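Local coordinates for protein metalloregulator ScaR (Streptococcus gordonii, PDB 3HRS) that represses transcription when activated by manganese, probably by binding DNA as a homodimer, as a member of the DtxR/MntR family, at residues 38-41 and 42-45; 163-166 and 167-171. All blocks are in the same frame, centred on the assembly; numbering follows the deposited sequence.

Interaction 1. Residues 38-41 and 42-45; sequences TEMM and KKLL. With SO4 (sulfate ion), chain E.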
# COMPACT_ATOMS: atom_id res chain seq x y z
N THR A 38 6.77 -27.68 -13.60
CA THR A 38 8.08 -28.32 -13.63
C THR A 38 9.17 -27.27 -13.53
O THR A 38 10.23 -27.51 -12.94
CB THR A 38 8.27 -29.16 -14.92
OG1 THR A 38 7.43 -30.33 -14.86
CG2 THR A 38 9.70 -29.61 -15.05
N GLU A 39 8.91 -26.10 -14.09
CA GLU A 39 9.87 -25.01 -14.06
C GLU A 39 9.94 -24.32 -12.70
O GLU A 39 11.00 -23.86 -12.28
CB GLU A 39 9.57 -24.00 -15.17
CG GLU A 39 10.37 -24.27 -16.44
CD GLU A 39 11.87 -24.26 -16.17
OE1 GLU A 39 12.48 -25.36 -16.14
OE2 GLU A 39 12.44 -23.16 -15.97
N MET A 40 8.80 -24.24 -12.02
CA MET A 40 8.72 -23.55 -10.74
C MET A 40 9.33 -24.40 -9.63
O MET A 40 10.15 -23.93 -8.86
CB MET A 40 7.26 -23.20 -10.44
CG MET A 40 7.02 -22.42 -9.17
SD MET A 40 7.84 -20.82 -9.12
CE MET A 40 9.11 -21.21 -7.95
N MET A 41 8.93 -25.66 -9.57
CA MET A 41 9.53 -26.58 -8.62
C MET A 41 11.05 -26.60 -8.75
O MET A 41 11.76 -26.53 -7.75
CB MET A 41 8.95 -27.99 -8.78
CG MET A 41 7.44 -28.09 -8.62
SD MET A 41 6.86 -27.52 -7.01
CE MET A 41 6.51 -25.82 -7.39
N LYS A 42 11.57 -26.68 -9.98
CA LYS A 42 13.01 -26.62 -10.19
C LYS A 42 13.61 -25.46 -9.40
O LYS A 42 14.58 -25.64 -8.64
CB LYS A 42 13.38 -26.48 -11.68
CG LYS A 42 13.80 -27.78 -12.38
CD LYS A 42 14.74 -27.50 -13.57
CE LYS A 42 15.54 -28.75 -14.00
NZ LYS A 42 16.63 -28.46 -14.99
N LYS A 43 12.99 -24.28 -9.56
CA LYS A 43 13.43 -23.05 -8.90
C LYS A 43 13.28 -23.18 -7.38
O LYS A 43 14.22 -22.89 -6.62
CB LYS A 43 12.64 -21.85 -9.42
CG LYS A 43 13.01 -20.50 -8.78
CD LYS A 43 12.23 -19.35 -9.41
CE LYS A 43 12.60 -17.98 -8.81
NZ LYS A 43 11.79 -16.85 -9.38
N LEU A 44 12.08 -23.61 -6.96
CA LEU A 44 11.78 -23.89 -5.55
C LEU A 44 12.76 -24.91 -4.96
O LEU A 44 13.26 -24.71 -3.85
CB LEU A 44 10.33 -24.36 -5.39
CG LEU A 44 9.31 -23.36 -4.81
CD1 LEU A 44 9.82 -21.93 -4.80
CD2 LEU A 44 7.97 -23.44 -5.51
N LEU A 45 13.06 -25.99 -5.68
CA LEU A 45 14.12 -26.89 -5.20
C LEU A 45 15.44 -26.14 -5.07
O LEU A 45 16.10 -26.21 -4.05
CB LEU A 45 14.32 -28.07 -6.14
CG LEU A 45 13.51 -29.33 -5.96
CD1 LEU A 45 13.17 -29.52 -4.49
CD2 LEU A 45 12.27 -29.24 -6.79
S SO4 E . 9.31 -14.04 -8.01
O1 SO4 E . 8.18 -13.26 -7.50
O2 SO4 E . 8.86 -15.33 -8.55
O3 SO4 E . 9.95 -13.29 -9.09
O4 SO4 E . 10.26 -14.25 -6.93
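The carbonyl oxygen of Thr38 accepts a long, weak hydrogen bond from the amide of Lys42 one turn on (Lys42 N to Thr38 O, 3.4 Å), and the same oxygen lies beside the CB and CG of Lys42. Glu39 does much the same for Lys43, whose amide bond to the Glu39 carbonyl is also weak. The Glu39 side chain, bent at chi2, brings OE1 to 4.0 Å from CD of Lys42, whereas OE1 and the Lys42 ammonium NZ stay 5.3 Å apart, so the opposite charges attract at most at a distance. Met40 begins the apolar side of the contact, which Met41 continues. With CG anti to the backbone N (chi1 -177°) and the chain bent at both chi2 and chi3, the CE methyl of Met40 comes down onto the fork of Leu44, 3.3 Å from CD1 and 3.5 Å from CD2. All of this lies on helix 34-46, which follows helix 23-30 in the winged helix-turn-helix and is probably the recognition helix, as in relatives of the DtxR family. Its buried face, with Met40, Met41 and Leu44, packs on Lys4, Tyr7 and Leu11 of helix 4-13. The Met40 methyl also lies alongside the fully extended Lys43 chain (CE to CD, 3.9 Å), which carries NZ to a weak bond with sulfate O2 at 3.4 Å; Lys4 N is a second donor to this ion. Met41 reaches Leu44 from another side, its CE 3.4 Å from CD2, while its CB lies near CD2 of Leu45.

Interaction 2. Residues 163-166 and 167-171; sequences LLTY and LERNG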
# COMPACT_ATOMS: atom_id res chain seq x y z
N LEU A 163 -15.96 -18.75 -0.78
CA LEU A 163 -16.39 -19.30 0.49
C LEU A 163 -16.99 -18.20 1.34
O LEU A 163 -18.07 -18.39 1.89
CB LEU A 163 -15.21 -19.94 1.21
CG LEU A 163 -15.53 -20.54 2.58
CD1 LEU A 163 -16.52 -21.64 2.40
CD2 LEU A 163 -14.26 -21.07 3.23
N LEU A 164 -16.31 -17.06 1.45
CA LEU A 164 -16.83 -15.98 2.27
C LEU A 164 -18.23 -15.62 1.80
O LEU A 164 -19.17 -15.53 2.60
CB LEU A 164 -15.92 -14.76 2.25
CG LEU A 164 -14.87 -14.57 3.35
CD1 LEU A 164 -14.50 -15.84 4.08
CD2 LEU A 164 -13.61 -13.98 2.76
N THR A 165 -18.36 -15.43 0.49
CA THR A 165 -19.64 -15.05 -0.11
C THR A 165 -20.73 -16.07 0.26
O THR A 165 -21.84 -15.71 0.65
CB THR A 165 -19.54 -14.86 -1.65
OG1 THR A 165 -18.85 -13.64 -1.93
CG2 THR A 165 -20.89 -14.78 -2.28
N TYR A 166 -20.38 -17.34 0.18
CA TYR A 166 -21.28 -18.41 0.60
C TYR A 166 -21.66 -18.29 2.07
O TYR A 166 -22.80 -18.55 2.44
CB TYR A 166 -20.61 -19.77 0.35
CG TYR A 166 -21.34 -20.95 0.96
CD1 TYR A 166 -22.49 -21.47 0.37
CD2 TYR A 166 -20.88 -21.55 2.12
CE1 TYR A 166 -23.16 -22.55 0.92
CE2 TYR A 166 -21.54 -22.63 2.68
CZ TYR A 166 -22.68 -23.12 2.08
OH TYR A 166 -23.33 -24.19 2.64
N LEU A 167 -20.71 -17.91 2.91
CA LEU A 167 -20.95 -17.85 4.34
C LEU A 167 -21.81 -16.64 4.72
O LEU A 167 -22.73 -16.78 5.52
CB LEU A 167 -19.64 -17.86 5.11
CG LEU A 167 -18.96 -19.22 5.03
CD1 LEU A 167 -17.47 -19.17 5.34
CD2 LEU A 167 -19.68 -20.18 5.96
N GLU A 168 -21.52 -15.46 4.15
CA GLU A 168 -22.31 -14.26 4.43
C GLU A 168 -23.72 -14.47 3.92
O GLU A 168 -24.69 -13.99 4.49
CB GLU A 168 -21.69 -13.01 3.80
CG GLU A 168 -20.53 -12.40 4.62
CD GLU A 168 -19.34 -11.90 3.78
OE1 GLU A 168 -18.20 -12.38 4.01
OE2 GLU A 168 -19.53 -11.03 2.90
N ARG A 169 -23.81 -15.24 2.83
CA ARG A 169 -25.08 -15.56 2.19
C ARG A 169 -25.87 -16.63 2.95
O ARG A 169 -27.01 -16.93 2.62
CB ARG A 169 -24.84 -15.95 0.73
CG ARG A 169 -25.57 -17.18 0.21
CD ARG A 169 -25.35 -17.36 -1.30
NE ARG A 169 -26.23 -16.49 -2.08
CZ ARG A 169 -25.86 -15.37 -2.70
NH1 ARG A 169 -24.59 -14.97 -2.66
NH2 ARG A 169 -26.75 -14.66 -3.38
N ASN A 170 -25.26 -17.19 3.99
CA ASN A 170 -25.96 -18.12 4.88
C ASN A 170 -25.73 -17.70 6.33
O ASN A 170 -25.89 -18.50 7.26
CB ASN A 170 -25.48 -19.56 4.67
CG ASN A 170 -26.08 -20.21 3.42
OD1 ASN A 170 -25.35 -20.76 2.59
ND2 ASN A 170 -27.41 -20.15 3.29
N GLY A 171 -25.33 -16.44 6.50
CA GLY A 171 -25.13 -15.85 7.82
C GLY A 171 -24.21 -16.64 8.73
O GLY A 171 -24.47 -16.79 9.92
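Leu164 O is gripped by two amides of the next turn: Glu168 N donates a nearly straight bond (2.8 Å, 169°), and Leu167 N adds a weak, strongly bent one, its stronger bond being to Leu163 O at 2.9 Å. These bonds belong to the last turn of helix 161-168, which closes in a Schellman motif, with Leu172 N turned back to Leu167 O and Gly171, at positive phi, as the C-prime residue. The helix lies in the SH3-like FeoA domain. On its inner face Leu163 CG meets Leu167 CD1 at 3.6 Å, and Leu164 and Leu167 both pack on Val157 of strand 150-157. Leu164 also lies about 4 Å, side chain to side chain, from His124 and Asp159, two zinc ligands that hold no metal in this chain. Beside Leu164, Glu168 OE1 lies 3.7 Å from its CB and is hydrogen-bonded to Thr90 OG1. Tyr166, whose chi1 of 170° sets the ring beside its own carbonyl carbon, takes the side-chain amide of Asn170 over one face, the two planes 77° apart. Thr165 OG1 is hydrogen-bonded to Phe161 O, and its methyl CG2 lies in the guanidinium plane of Arg169, at its edge, 3.7 Å from NH1.

From the N terminus the chain first forms interaction 1, within helix 34-46 of the DNA-binding domain, then runs through the two-stranded wing, helix 62-84 and the other helices of the metal-binding and dimerisation region before entering the SH3-like domain, where interaction 2 lies at the C-terminal end of helix 161-168. Both are local, between residues three to five apart, so neither closes a long loop; they follow in series without nesting or crossing. The centres of interactions 1 and 2 are 36 Å apart, on opposite sides of the chain's centre. Helix 34-46 is joined to helix 4-13 and strand 50-53, helix 161-168 to strands 150-157 and 197-201 and, through Thr90, to the middle region.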